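Local coordinates for protein B-agarase (Agarivorans gilvus, PDB 5Z6P) that hydrolyses agar polysaccharide as a beta-agarase of glycoside hydrolase family 50, at residues 372-377 and 402-407; 308-313 and 396-401; 236-241 and 738-743; 416-421 and 438-443. All blocks are in the same frame, centred on the assembly; numbering follows the deposited sequence.

Contact 1: residues 372-377 and 402-407; sequences DPLAEH and LQRKYG
Gln403 reaches from helix 397-406 to the short 3-10 segment 373-377 and meets the ring of His377 there. The glutamine sets off with CG anti to its own backbone N (chi1 -176°) and continues extended, which carries the amide straight off the helix. His377 NE2 donates to Gln403 OE1 over 2.7 Å, with the donor in the carbonyl plane. The imidazole and amide planes stand 80° apart, so the two groups meet nearly perpendicular, with the oxygen close to the ring edge.

Leu374 packs beside this bond with both branches of its forked end. CD2 lies 3.5 Å from Gln403 OE1 and flanks the aliphatic part of the glutamine, while CD1 sits over one face of the Arg404 guanidinium, 4.0 Å from Arg404 NE. Leucine suits the place because one methyl can serve each neighbour. Arg404 carries its polar load apart from the leucine: NH1 bonds the carbonyl of Arg225 and the side chain of Asn401.

The start of segment 372-377 is shaped by an Asx turn, in which Asp372 OD1 accepts from Leu374 N at 2.8 Å. On the other limb of the amide, Gln403 NE2 donates to a water at 3.1 Å; that water also lies near Pro373 O, at a distance too short to trust.

Chemically, the ring N-H on OE1 and the water on NE2 together favour this turn of the amide, the first through a short but bent bond (146°) that places a hydrogen on His377 NE2. The CD2 methyl of Leu374 lies beside the acceptor oxygen in this otherwise surface contact.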
loop_
_atom_site.group_PDB
_atom_site.type_symbol
_atom_site.label_atom_id
_atom_site.label_comp_id
_atom_site.label_asym_id
_atom_site.label_seq_id
_atom_site.Cartn_x
_atom_site.Cartn_y
_atom_site.Cartn_z
ATOM N N ASP A 372 -3.259 11.287 34.676
ATOM C CA ASP A 372 -1.873 10.921 34.380
ATOM C C ASP A 372 -1.366 11.854 33.287
ATOM O O ASP A 372 -2.074 12.097 32.325
ATOM C CB ASP A 372 -1.809 9.450 33.946
ATOM C CG ASP A 372 -0.390 8.929 33.745
ATOM O OD1 ASP A 372 0.482 9.652 33.234
ATOM O OD2 ASP A 372 -0.154 7.755 34.075
ATOM N N PRO A 373 -0.152 12.404 33.437
ATOM C CA PRO A 373 0.389 13.258 32.367
ATOM C C PRO A 373 0.404 12.591 30.975
ATOM O O PRO A 373 0.326 13.286 29.958
ATOM C CB PRO A 373 1.816 13.546 32.836
ATOM C CG PRO A 373 1.739 13.442 34.322
ATOM C CD PRO A 373 0.725 12.372 34.621
ATOM N N LEU A 374 0.502 11.269 30.941
ATOM C CA LEU A 374 0.482 10.539 29.680
ATOM C C LEU A 374 -0.933 10.407 29.098
ATOM O O LEU A 374 -1.105 9.855 28.017
ATOM C CB LEU A 374 1.104 9.159 29.855
ATOM C CG LEU A 374 2.593 9.116 30.203
ATOM C CD1 LEU A 374 3.017 7.702 30.504
ATOM C CD2 LEU A 374 3.466 9.730 29.099
ATOM N N ALA A 375 -1.936 10.930 29.799
ATOM C CA ALA A 375 -3.307 10.990 29.260
ATOM C C ALA A 375 -3.411 12.034 28.160
ATOM O O ALA A 375 -4.387 12.068 27.423
ATOM C CB ALA A 375 -4.326 11.294 30.361
ATOM N N GLU A 376 -2.400 12.885 28.074
ATOM C CA GLU A 376 -2.272 13.858 27.003
ATOM C C GLU A 376 -2.429 13.233 25.616
ATOM O O GLU A 376 -2.785 13.907 24.653
ATOM C CB GLU A 376 -0.909 14.550 27.106
ATOM C CG GLU A 376 -0.633 15.581 26.041
ATOM C CD GLU A 376 -1.511 16.816 26.189
ATOM O OE1 GLU A 376 -1.930 17.109 27.322
ATOM O OE2 GLU A 376 -1.781 17.486 25.174
ATOM N N HIS A 377 -2.146 11.940 25.512
ATOM C CA HIS A 377 -2.108 11.290 24.218
ATOM C C HIS A 377 -3.390 10.548 23.899
ATOM O O HIS A 377 -3.449 9.821 22.917
ATOM C CB HIS A 377 -0.894 10.360 24.154
ATOM C CG HIS A 377 0.355 11.024 24.634
ATOM N ND1 HIS A 377 0.929 12.082 23.970
ATOM C CD2 HIS A 377 1.079 10.846 25.760
ATOM C CE1 HIS A 377 1.979 12.503 24.645
ATOM N NE2 HIS A 377 2.092 11.767 25.736
ATOM N N LEU A 402 7.378 8.655 23.147
ATOM C CA LEU A 402 8.174 9.849 22.937
ATOM C C LEU A 402 8.330 10.649 24.246
ATOM O O LEU A 402 9.427 11.104 24.587
ATOM C CB LEU A 402 7.558 10.727 21.853
ATOM C CG LEU A 402 7.517 10.146 20.437
ATOM C CD1 LEU A 402 7.096 11.224 19.442
ATOM C CD2 LEU A 402 8.860 9.531 20.050
ATOM N N GLN A 403 7.231 10.819 24.976
ATOM C CA GLN A 403 7.282 11.558 26.230
ATOM C C GLN A 403 8.114 10.805 27.284
ATOM O O GLN A 403 8.931 11.409 27.974
ATOM C CB GLN A 403 5.873 11.837 26.759
ATOM C CG GLN A 403 5.881 12.692 28.011
ATOM C CD GLN A 403 4.519 13.204 28.394
ATOM O OE1 GLN A 403 3.533 12.964 27.701
ATOM N NE2 GLN A 403 4.455 13.919 29.509
ATOM N N ARG A 404 7.911 9.495 27.376
ATOM C CA ARG A 404 8.722 8.637 28.232
ATOM C C ARG A 404 10.205 8.776 27.922
ATOM O O ARG A 404 11.029 8.863 28.826
ATOM C CB ARG A 404 8.312 7.172 28.080
ATOM C CG ARG A 404 6.964 6.824 28.706
ATOM C CD ARG A 404 6.622 5.386 28.417
ATOM N NE ARG A 404 5.522 4.911 29.234
ATOM C CZ ARG A 404 4.479 4.238 28.763
ATOM N NH1 ARG A 404 4.381 3.975 27.467
ATOM N NH2 ARG A 404 3.524 3.836 29.589
ATOM N N LYS A 405 10.533 8.814 26.636
ATOM C CA LYS A 405 11.930 8.848 26.205
ATOM C C LYS A 405 12.610 10.196 26.403
ATOM O O LYS A 405 13.772 10.258 26.789
ATOM C CB LYS A 405 12.045 8.463 24.729
ATOM C CG LYS A 405 11.881 6.984 24.448
ATOM C CD LYS A 405 12.061 6.673 22.972
ATOM C CE LYS A 405 13.311 7.332 22.414
ATOM N NZ LYS A 405 13.759 6.644 21.169
ATOM N N TYR A 406 11.878 11.266 26.120
ATOM C CA TYR A 406 12.483 12.575 25.945
ATOM C C TYR A 406 11.900 13.684 26.823
ATOM O O TYR A 406 12.393 14.807 26.800
ATOM C CB TYR A 406 12.335 13.041 24.490
ATOM C CG TYR A 406 13.017 12.228 23.419
ATOM C CD1 TYR A 406 14.311 11.739 23.576
ATOM C CD2 TYR A 406 12.365 11.979 22.222
ATOM C CE1 TYR A 406 14.913 11.009 22.580
ATOM C CE2 TYR A 406 12.961 11.258 21.224
ATOM C CZ TYR A 406 14.225 10.774 21.399
ATOM O OH TYR A 406 14.777 10.059 20.379
ATOM N N GLY A 407 10.832 13.397 27.553
ATOM C CA GLY A 407 10.066 14.465 28.175
ATOM C C GLY A 407 10.259 14.657 29.665
ATOM O O GLY A 407 9.444 15.305 30.317
HETATM O O HOH W 1 1.686 15.202 29.411
#

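Contact 2: residues 308-313 and 396-401; sequences IRLANT and SFYAAN
Thr313 and Ser396 touch through their hydroxyls, and this is the tight centre of the contact. Ser396 OG donates to Thr313 OG1 at 2.9 Å, and Thr313 OG1 in turn donates to Leu310 O at 2.6 Å, meeting a lone pair of that carbonyl oxygen in its plane. Ser396 OG also accepts from Ala399 N at 2.9 Å, the capping bond of an N-cap serine. Small hydroxyl residues suit both places, since each oxygen gives one bond and takes another in a buried relay from the type I turn 310-313 to the first turn of the helix. The threonine's OG1 stands between its backbone N and carbonyl carbon (chi1 64°), close enough to curl back on Leu310 O, the same acceptor that Thr313 N uses to close the turn.

Next to the hydroxyls the packing is apolar. Thr313 CB packs 3.9 Å from Tyr398 CB. Leu310 CD2 meets the edge of the Tyr398 ring, in its plane, 3.6 Å from Tyr398 CD2, and the two side chains cross at about a right angle. Leu310 CD1 rests 4.0 Å from Ala399 CB, where a small residue lets the leucine approach the helix.

The other side is looser. A water receives a weak bond from Phe397 N and donates to Thr313 O, so the backbones are joined here through water, by one firm and one weak bond. Ala311 is exposed, and Arg309 holds Asn312 OD1 side-on with NE and NH2, away from the helix.

The loop between strands 299-305 and 315-325 is thus laid against the start of helix 397-406, with Leu310 also touching Met414 and Trp417 of helix 413-428.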
loop_
_atom_site.group_PDB
_atom_site.type_symbol
_atom_site.label_atom_id
_atom_site.label_comp_id
_atom_site.label_asym_id
_atom_site.label_seq_id
_atom_site.Cartn_x
_atom_site.Cartn_y
_atom_site.Cartn_z
ATOM N N ILE A 308 6.016 10.985 8.273
ATOM C CA ILE A 308 6.866 11.478 9.337
ATOM C C ILE A 308 6.050 12.483 10.157
ATOM O O ILE A 308 6.182 13.690 10.041
ATOM C CB ILE A 308 8.161 12.066 8.771
ATOM C CG1 ILE A 308 8.819 10.996 7.886
ATOM C CG2 ILE A 308 9.099 12.475 9.902
ATOM C CD1 ILE A 308 9.924 11.472 7.040
ATOM N N ARG A 309 5.197 11.917 10.998
ATOM C CA ARG A 309 4.183 12.652 11.734
ATOM C C ARG A 309 3.557 11.672 12.719
ATOM O O ARG A 309 3.831 10.463 12.641
ATOM C CB ARG A 309 3.130 13.234 10.789
ATOM C CG ARG A 309 2.297 12.181 10.065
ATOM C CD ARG A 309 1.299 12.818 9.094
ATOM N NE ARG A 309 0.286 11.872 8.640
ATOM C CZ ARG A 309 -0.575 12.122 7.656
ATOM N NH1 ARG A 309 -0.541 13.295 7.032
ATOM N NH2 ARG A 309 -1.463 11.209 7.295
ATOM N N LEU A 310 2.721 12.175 13.629
ATOM C CA LEU A 310 2.134 11.330 14.667
ATOM C C LEU A 310 0.705 10.884 14.349
ATOM O O LEU A 310 0.215 9.913 14.909
ATOM C CB LEU A 310 2.134 12.049 16.010
ATOM C CG LEU A 310 3.467 12.325 16.689
ATOM C CD1 LEU A 310 3.235 12.595 18.158
ATOM C CD2 LEU A 310 4.458 11.192 16.480
ATOM N N ALA A 311 0.062 11.590 13.427
ATOM C CA ALA A 311 -1.374 11.453 13.197
ATOM C C ALA A 311 -1.835 10.042 12.850
ATOM O O ALA A 311 -3.001 9.716 13.029
ATOM C CB ALA A 311 -1.804 12.415 12.101
ATOM N N ASN A 312 -0.935 9.205 12.341
ATOM C CA ASN A 312 -1.325 7.856 11.954
ATOM C C ASN A 312 -1.001 6.796 13.026
ATOM O O ASN A 312 -1.216 5.609 12.790
ATOM C CB ASN A 312 -0.660 7.451 10.616
ATOM C CG ASN A 312 -1.223 8.202 9.401
ATOM O OD1 ASN A 312 -1.350 9.417 9.404
ATOM N ND2 ASN A 312 -1.533 7.462 8.352
ATOM N N THR A 313 -0.519 7.228 14.198
ATOM C CA THR A 313 -0.129 6.322 15.286
ATOM C C THR A 313 -1.254 5.997 16.311
ATOM O O THR A 313 -1.105 5.137 17.168
ATOM C CB THR A 313 1.091 6.901 16.059
ATOM O OG1 THR A 313 0.737 8.134 16.705
ATOM C CG2 THR A 313 2.240 7.176 15.097
ATOM N N SER A 396 -2.393 7.097 21.400
ATOM C CA SER A 396 -1.133 6.882 20.702
ATOM C C SER A 396 -0.056 6.476 21.698
ATOM O O SER A 396 0.479 7.310 22.416
ATOM C CB SER A 396 -0.715 8.132 19.940
ATOM O OG SER A 396 0.649 8.076 19.582
ATOM N N PHE A 397 0.239 5.186 21.754
ATOM C CA PHE A 397 1.375 4.701 22.528
ATOM C C PHE A 397 2.700 5.270 21.994
ATOM O O PHE A 397 3.631 5.501 22.750
ATOM C CB PHE A 397 1.413 3.166 22.533
ATOM C CG PHE A 397 0.315 2.535 23.338
ATOM C CD1 PHE A 397 0.471 2.326 24.703
ATOM C CD2 PHE A 397 -0.882 2.162 22.743
ATOM C CE1 PHE A 397 -0.548 1.756 25.462
ATOM C CE2 PHE A 397 -1.894 1.577 23.496
ATOM C CZ PHE A 397 -1.722 1.376 24.852
ATOM N N TYR A 398 2.780 5.529 20.695
ATOM C CA TYR A 398 4.013 6.103 20.158
ATOM C C TYR A 398 4.299 7.480 20.771
ATOM O O TYR A 398 5.424 7.753 21.189
ATOM C CB TYR A 398 3.953 6.206 18.633
ATOM C CG TYR A 398 5.264 6.614 17.990
ATOM C CD1 TYR A 398 6.291 5.700 17.820
ATOM C CD2 TYR A 398 5.462 7.912 17.548
ATOM C CE1 TYR A 398 7.486 6.073 17.235
ATOM C CE2 TYR A 398 6.639 8.290 16.958
ATOM C CZ TYR A 398 7.647 7.370 16.799
ATOM O OH TYR A 398 8.824 7.750 16.201
ATOM N N ALA A 399 3.270 8.326 20.845
ATOM C CA ALA A 399 3.394 9.643 21.459
ATOM C C ALA A 399 3.795 9.504 22.927
ATOM O O ALA A 399 4.648 10.242 23.409
ATOM C CB ALA A 399 2.090 10.436 21.327
ATOM N N ALA A 400 3.187 8.536 23.610
ATOM C CA ALA A 400 3.470 8.280 25.027
ATOM C C ALA A 400 4.921 7.893 25.202
ATOM O O ALA A 400 5.570 8.375 26.122
ATOM C CB ALA A 400 2.568 7.183 25.589
ATOM N N ASN A 401 5.419 7.033 24.311
ATOM C CA ASN A 401 6.812 6.605 24.357
ATOM C C ASN A 401 7.781 7.740 24.018
ATOM O O ASN A 401 8.878 7.797 24.556
ATOM C CB ASN A 401 7.033 5.396 23.438
ATOM C CG ASN A 401 6.317 4.150 23.940
ATOM O OD1 ASN A 401 6.221 3.921 25.136
ATOM N ND2 ASN A 401 5.798 3.348 23.024
HETATM O O HOH W 2 -0.057 3.771 19.409
#

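Contact 3: residues 236-241 and 738-743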
loop_
_atom_site.group_PDB
_atom_site.type_symbol
_atom_site.label_atom_id
_atom_site.label_comp_id
_atom_site.label_asym_id
_atom_site.label_seq_id
_atom_site.Cartn_x
_atom_site.Cartn_y
_atom_site.Cartn_z
ATOM N N GLN A 236 14.410 -6.778 19.909
ATOM C CA GLN A 236 14.521 -5.380 20.302
ATOM C C GLN A 236 13.315 -4.897 21.107
ATOM O O GLN A 236 13.075 -3.701 21.211
ATOM C CB GLN A 236 14.749 -4.498 19.062
ATOM C CG GLN A 236 16.090 -4.774 18.365
ATOM C CD GLN A 236 16.347 -3.851 17.185
ATOM O OE1 GLN A 236 16.058 -4.194 16.044
ATOM N NE2 GLN A 236 16.883 -2.682 17.460
ATOM N N LYS A 237 12.574 -5.826 21.699
ATOM C CA LYS A 237 11.459 -5.450 22.579
ATOM C C LYS A 237 11.927 -4.630 23.799
ATOM O O LYS A 237 12.989 -4.883 24.355
ATOM C CB LYS A 237 10.695 -6.695 23.034
ATOM C CG LYS A 237 9.560 -6.389 23.975
ATOM C CD LYS A 237 8.761 -7.619 24.288
ATOM C CE LYS A 237 7.716 -7.316 25.326
ATOM N NZ LYS A 237 6.838 -8.472 25.564
ATOM N N ILE A 238 11.139 -3.624 24.177
ATOM C CA ILE A 238 11.415 -2.797 25.354
ATOM C C ILE A 238 10.662 -3.335 26.568
ATOM O O ILE A 238 9.446 -3.510 26.510
ATOM C CB ILE A 238 11.019 -1.313 25.121
ATOM C CG1 ILE A 238 11.972 -0.634 24.125
ATOM C CG2 ILE A 238 11.002 -0.542 26.424
ATOM C CD1 ILE A 238 13.368 -0.444 24.630
ATOM N N HIS A 239 11.373 -3.573 27.670
ATOM C CA HIS A 239 10.767 -4.187 28.867
ATOM C C HIS A 239 10.541 -3.250 30.048
ATOM O O HIS A 239 9.868 -3.622 30.998
ATOM C CB HIS A 239 11.615 -5.367 29.346
ATOM C CG HIS A 239 11.902 -6.370 28.274
ATOM N ND1 HIS A 239 13.042 -6.324 27.503
ATOM C CD2 HIS A 239 11.191 -7.431 27.834
ATOM C CE1 HIS A 239 13.028 -7.323 26.641
ATOM N NE2 HIS A 239 11.913 -8.009 26.817
ATOM N N SER A 240 11.079 -2.040 29.992
ATOM C CA SER A 240 10.886 -1.095 31.083
ATOM C C SER A 240 11.340 0.297 30.687
ATOM O O SER A 240 12.069 0.457 29.711
ATOM C CB SER A 240 11.659 -1.548 32.325
ATOM O OG SER A 240 13.046 -1.390 32.112
ATOM N N GLU A 241 10.933 1.297 31.466
ATOM C CA GLU A 241 11.344 2.666 31.192
ATOM C C GLU A 241 12.846 2.788 31.308
ATOM O O GLU A 241 13.456 3.616 30.644
ATOM C CB GLU A 241 10.668 3.653 32.140
ATOM C CG GLU A 241 9.190 3.859 31.882
ATOM C CD GLU A 241 8.343 2.800 32.516
ATOM O OE1 GLU A 241 8.912 1.786 32.998
ATOM O OE2 GLU A 241 7.109 2.981 32.543
ATOM N N SER A 738 9.885 0.737 15.888
ATOM C CA SER A 738 8.767 0.131 16.601
ATOM C C SER A 738 7.837 1.188 17.173
ATOM O O SER A 738 8.093 2.378 17.080
ATOM C CB SER A 738 9.261 -0.763 17.740
ATOM O OG SER A 738 9.839 0.036 18.747
ATOM N N ILE A 739 6.774 0.728 17.813
ATOM C CA ILE A 739 5.841 1.628 18.474
ATOM C C ILE A 739 6.494 2.245 19.722
ATOM O O ILE A 739 6.015 3.250 20.250
ATOM C CB ILE A 739 4.523 0.894 18.837
ATOM C CG1 ILE A 739 3.383 1.893 19.072
ATOM C CG2 ILE A 739 4.723 -0.056 20.017
ATOM C CD1 ILE A 739 2.955 2.585 17.844
ATOM N N SER A 740 7.601 1.660 20.174
ATOM C CA SER A 740 8.384 2.284 21.230
ATOM C C SER A 740 9.548 3.092 20.681
ATOM O O SER A 740 10.493 3.362 21.403
ATOM C CB SER A 740 8.896 1.242 22.238
ATOM O OG SER A 740 9.359 0.074 21.605
ATOM N N ASP A 741 9.445 3.506 19.415
ATOM C CA ASP A 741 10.445 4.336 18.756
ATOM C C ASP A 741 11.829 3.688 18.766
ATOM O O ASP A 741 12.843 4.380 18.866
ATOM C CB ASP A 741 10.516 5.740 19.396
ATOM C CG ASP A 741 11.172 6.776 18.479
ATOM O OD1 ASP A 741 10.935 6.696 17.254
ATOM O OD2 ASP A 741 11.926 7.660 18.972
ATOM N N VAL A 742 11.873 2.366 18.671
ATOM C CA VAL A 742 13.157 1.700 18.512
ATOM C C VAL A 742 13.368 1.253 17.059
ATOM O O VAL A 742 12.619 0.431 16.554
ATOM C CB VAL A 742 13.300 0.469 19.429
ATOM C CG1 VAL A 742 14.654 -0.190 19.212
ATOM C CG2 VAL A 742 13.126 0.852 20.884
ATOM N N PRO A 743 14.415 1.771 16.400
ATOM C CA PRO A 743 14.722 1.366 15.018
ATOM C C PRO A 743 15.025 -0.131 14.869
ATOM O O PRO A 743 15.881 -0.645 15.576
ATOM C CB PRO A 743 15.954 2.202 14.679
ATOM C CG PRO A 743 15.874 3.383 15.599
ATOM C CD PRO A 743 15.324 2.823 16.878
HETATM O O HOH W 3 11.293 -2.717 19.362
#
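Two irregular segments run past each other in opposite directions, with CA atoms 7.2 Å apart at Ile238 and Ser740 and 7.4 Å apart at Gln236 and Val742, and segment 738-743 folds through a type I turn, Ser738 to Asp741. Asp741 has left-handed backbone angles (57/34°), and Ser738 N bonds Val742 O just beyond the turn, the pattern of a type I turn with a G1 bulge.

Across the gap Ile238 and Val742 make the apolar core. Ile238 CG1 lies 3.7 Å from Val742 CG2 and equally near Ser740 OG, so the beta-branched isoleucine presses its flank on both. The serine's hydroxyl pairs with Ser738 OG at 2.9 Å, while Ser738 OG accepts from Val742 N; these bonds tie the turn together.

Gln236 closes the contact at its other end. Extended beyond CG, it brings NE2 to Pro743 O at 3.0 Å in a bent bond (135°), with the donor tilted from the carbonyl plane, while its OE1 takes the backbone N of Gln745. An amide suits the spot because it can both give and accept. A water donates to Gln236 O and makes a weak bond with Ser738 OG.

The pair joins the loop leading into helix 241-255 to the loop before helix 745-762; Ile238 also touches Leu244, and Pro743 rests on Arg424 and Trp428 of helix 413-428.

Contact 4: residues 416-421 and 438-443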
loop_
_atom_site.group_PDB
_atom_site.type_symbol
_atom_site.label_atom_id
_atom_site.label_comp_id
_atom_site.label_asym_id
_atom_site.label_seq_id
_atom_site.Cartn_x
_atom_site.Cartn_y
_atom_site.Cartn_z
ATOM N N LYS A 416 12.422 17.263 20.416
ATOM C CA LYS A 416 13.558 16.361 20.429
ATOM C C LYS A 416 13.334 15.276 19.385
ATOM O O LYS A 416 14.244 14.913 18.654
ATOM C CB LYS A 416 13.762 15.762 21.820
ATOM C CG LYS A 416 14.966 14.854 21.942
ATOM C CD LYS A 416 16.277 15.603 21.751
ATOM C CE LYS A 416 17.457 14.739 22.206
ATOM N NZ LYS A 416 18.755 15.437 22.036
ATOM N N TRP A 417 12.112 14.765 19.327
ATOM C CA TRP A 417 11.756 13.759 18.337
ATOM C C TRP A 417 12.047 14.240 16.906
ATOM O O TRP A 417 12.594 13.503 16.101
ATOM C CB TRP A 417 10.281 13.363 18.480
ATOM C CG TRP A 417 9.803 12.447 17.394
ATOM C CD1 TRP A 417 10.077 11.119 17.257
ATOM C CD2 TRP A 417 8.961 12.793 16.297
ATOM N NE1 TRP A 417 9.461 10.617 16.143
ATOM C CE2 TRP A 417 8.760 11.625 15.533
ATOM C CE3 TRP A 417 8.341 13.975 15.889
ATOM C CZ2 TRP A 417 7.984 11.603 14.379
ATOM C CZ3 TRP A 417 7.571 13.959 14.733
ATOM C CH2 TRP A 417 7.405 12.778 13.992
ATOM N N ARG A 418 11.689 15.484 16.606
ATOM C CA ARG A 418 11.988 16.069 15.308
ATOM C C ARG A 418 13.484 16.094 15.025
ATOM O O ARG A 418 13.908 15.721 13.938
ATOM C CB ARG A 418 11.422 17.489 15.202
ATOM C CG ARG A 418 9.933 17.540 14.969
ATOM C CD ARG A 418 9.415 18.971 14.895
ATOM N NE ARG A 418 8.131 19.019 15.571
ATOM C CZ ARG A 418 7.916 19.633 16.723
ATOM N NH1 ARG A 418 8.891 20.306 17.310
ATOM N NH2 ARG A 418 6.722 19.588 17.267
ATOM N N ASP A 419 14.273 16.552 15.994
ATOM C CA ASP A 419 15.720 16.602 15.828
ATOM C C ASP A 419 16.324 15.217 15.607
ATOM O O ASP A 419 17.125 15.020 14.696
ATOM C CB ASP A 419 16.389 17.270 17.034
ATOM C CG ASP A 419 16.220 18.778 17.037
ATOM O OD1 ASP A 419 15.810 19.341 16.002
ATOM O OD2 ASP A 419 16.500 19.402 18.079
ATOM N N VAL A 420 15.942 14.262 16.443
ATOM C CA VAL A 420 16.465 12.910 16.323
ATOM C C VAL A 420 16.040 12.237 15.006
ATOM O O VAL A 420 16.832 11.552 14.378
ATOM C CB VAL A 420 16.034 12.052 17.514
ATOM C CG1 VAL A 420 16.345 10.586 17.267
ATOM C CG2 VAL A 420 16.731 12.550 18.767
ATOM N N THR A 421 14.793 12.451 14.594
ATOM C CA THR A 421 14.301 11.942 13.320
ATOM C C THR A 421 15.183 12.408 12.162
ATOM O O THR A 421 15.610 11.596 11.351
ATOM C CB THR A 421 12.825 12.369 13.057
ATOM O OG1 THR A 421 11.952 11.739 14.000
ATOM C CG2 THR A 421 12.391 11.984 11.659
ATOM N N ALA A 438 5.284 16.014 8.398
ATOM C CA ALA A 438 4.677 17.142 9.119
ATOM C C ALA A 438 5.337 18.449 8.715
ATOM O O ALA A 438 6.545 18.521 8.619
ATOM C CB ALA A 438 4.777 16.952 10.619
ATOM N N PRO A 439 4.525 19.487 8.477
ATOM C CA PRO A 439 5.007 20.780 7.993
ATOM C C PRO A 439 5.962 21.435 8.983
ATOM O O PRO A 439 6.680 22.350 8.605
ATOM C CB PRO A 439 3.724 21.606 7.844
ATOM C CG PRO A 439 2.632 20.623 7.812
ATOM C CD PRO A 439 3.069 19.500 8.687
ATOM N N GLU A 440 5.951 20.975 10.232
ATOM C CA GLU A 440 6.942 21.406 11.197
ATOM C C GLU A 440 8.371 21.071 10.760
ATOM O O GLU A 440 9.314 21.679 11.245
ATOM C CB GLU A 440 6.671 20.783 12.564
ATOM C CG GLU A 440 5.544 21.438 13.352
ATOM C CD GLU A 440 4.177 20.862 13.031
ATOM O OE1 GLU A 440 4.073 19.980 12.163
ATOM O OE2 GLU A 440 3.202 21.306 13.649
ATOM N N PHE A 441 8.532 20.099 9.868
ATOM C CA PHE A 441 9.861 19.691 9.413
ATOM C C PHE A 441 10.346 20.531 8.240
ATOM O O PHE A 441 11.518 20.470 7.867
ATOM C CB PHE A 441 9.884 18.213 8.993
ATOM C CG PHE A 441 9.911 17.240 10.131
ATOM C CD1 PHE A 441 11.117 16.845 10.694
ATOM C CD2 PHE A 441 8.740 16.694 10.625
ATOM C CE1 PHE A 441 11.162 15.930 11.728
ATOM C CE2 PHE A 441 8.778 15.773 11.668
ATOM C CZ PHE A 441 10.001 15.400 12.211
ATOM N N TYR A 442 9.441 21.314 7.658
ATOM C CA TYR A 442 9.707 21.949 6.376
ATOM C C TYR A 442 10.754 23.072 6.444
ATOM O O TYR A 442 11.325 23.428 5.430
ATOM C CB TYR A 442 8.414 22.496 5.765
ATOM C CG TYR A 442 7.411 21.457 5.269
ATOM C CD1 TYR A 442 7.677 20.090 5.328
ATOM C CD2 TYR A 442 6.186 21.861 4.744
ATOM C CE1 TYR A 442 6.759 19.173 4.893
ATOM C CE2 TYR A 442 5.265 20.955 4.298
ATOM C CZ TYR A 442 5.547 19.615 4.366
ATOM O OH TYR A 442 4.608 18.731 3.911
ATOM N N ASP A 443 11.013 23.637 7.619
ATOM C CA ASP A 443 12.089 24.632 7.710
ATOM C C ASP A 443 13.367 24.073 8.349
ATOM O O ASP A 443 14.141 24.820 8.947
ATOM C CB ASP A 443 11.622 25.885 8.478
ATOM C CG ASP A 443 11.274 25.610 9.935
ATOM O OD1 ASP A 443 11.604 24.531 10.470
ATOM O OD2 ASP A 443 10.667 26.497 10.565
#
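Arg418 lies against the ring of Phe441 at a slant, and its side chain, traced outward, passes from the phenyl ring to the aliphatic part of Glu440. CB lies 3.8 Å from Phe441 CE1. CG, placed anti to the carbonyl carbon (chi1 -77°), comes closest, 3.5 Å from Phe441 CZ. At CD the phenyl ring is left behind and Glu440 CB is the neighbour, 4.0 Å off; NE lies slightly nearer to the same carbon. The chain bends at chi3, and the guanidinium ends nearly parallel to the glutamate carboxylate, 16° between planes. Arg418 NH2 and Glu440 OE2 remain 5.3 Å apart, not in contact, so any attraction between the charges is probably modest. Arginine suits the edge of a buried contact because its methylenes pack on the aromatic ring while its charged end extends past it.

Trp417 meets the same end of the phenyl ring. The edge of the phenyl ring is turned toward the indole's face in an offset edge-to-face pair, with centroids of the phenyl and indole six-membered rings 5.6 Å apart and planes at 76°. Thr421 CG2 touches Phe441 CE1, and its OG1 donates to Trp417 O, approaching from the face opposite to that used by Thr421 N. That same hydroxyl lies over one face of the indole and bonds Tyr717.

The phenyl ring thereby plugs the 3-10 segment 439-441 onto helix 413-428, with Ile308 and Leu433 also against it. Pro439 and Tyr442 of the same loop, which leads on to strand 449-453, pack on Glu494 of helix 478-495.

The four contacts cluster on one side of the chain's centre; three of them use helix 397-406 or the following helix 413-428, and contact 3 touches the first of these. Contacts 1 and 2 use successive turns of helix 397-406, their centres 11 Å apart, and His377 of contact 1 packs on Ala399 and Ala400 of contact 2. Asp741 ties contact 3 to them: OD2 forms a salt bridge with Lys405 NZ at 3.0 Å, and OD1 lies 2.6 Å from Tyr398 OH. Tyr398 OH also probably bonds Trp417 NE1 at 2.9 Å, which joins contact 2 to contact 4. Contacts 3 and 4 are farthest apart, about 21 Å between centres. Together they pack helices and loops against one another.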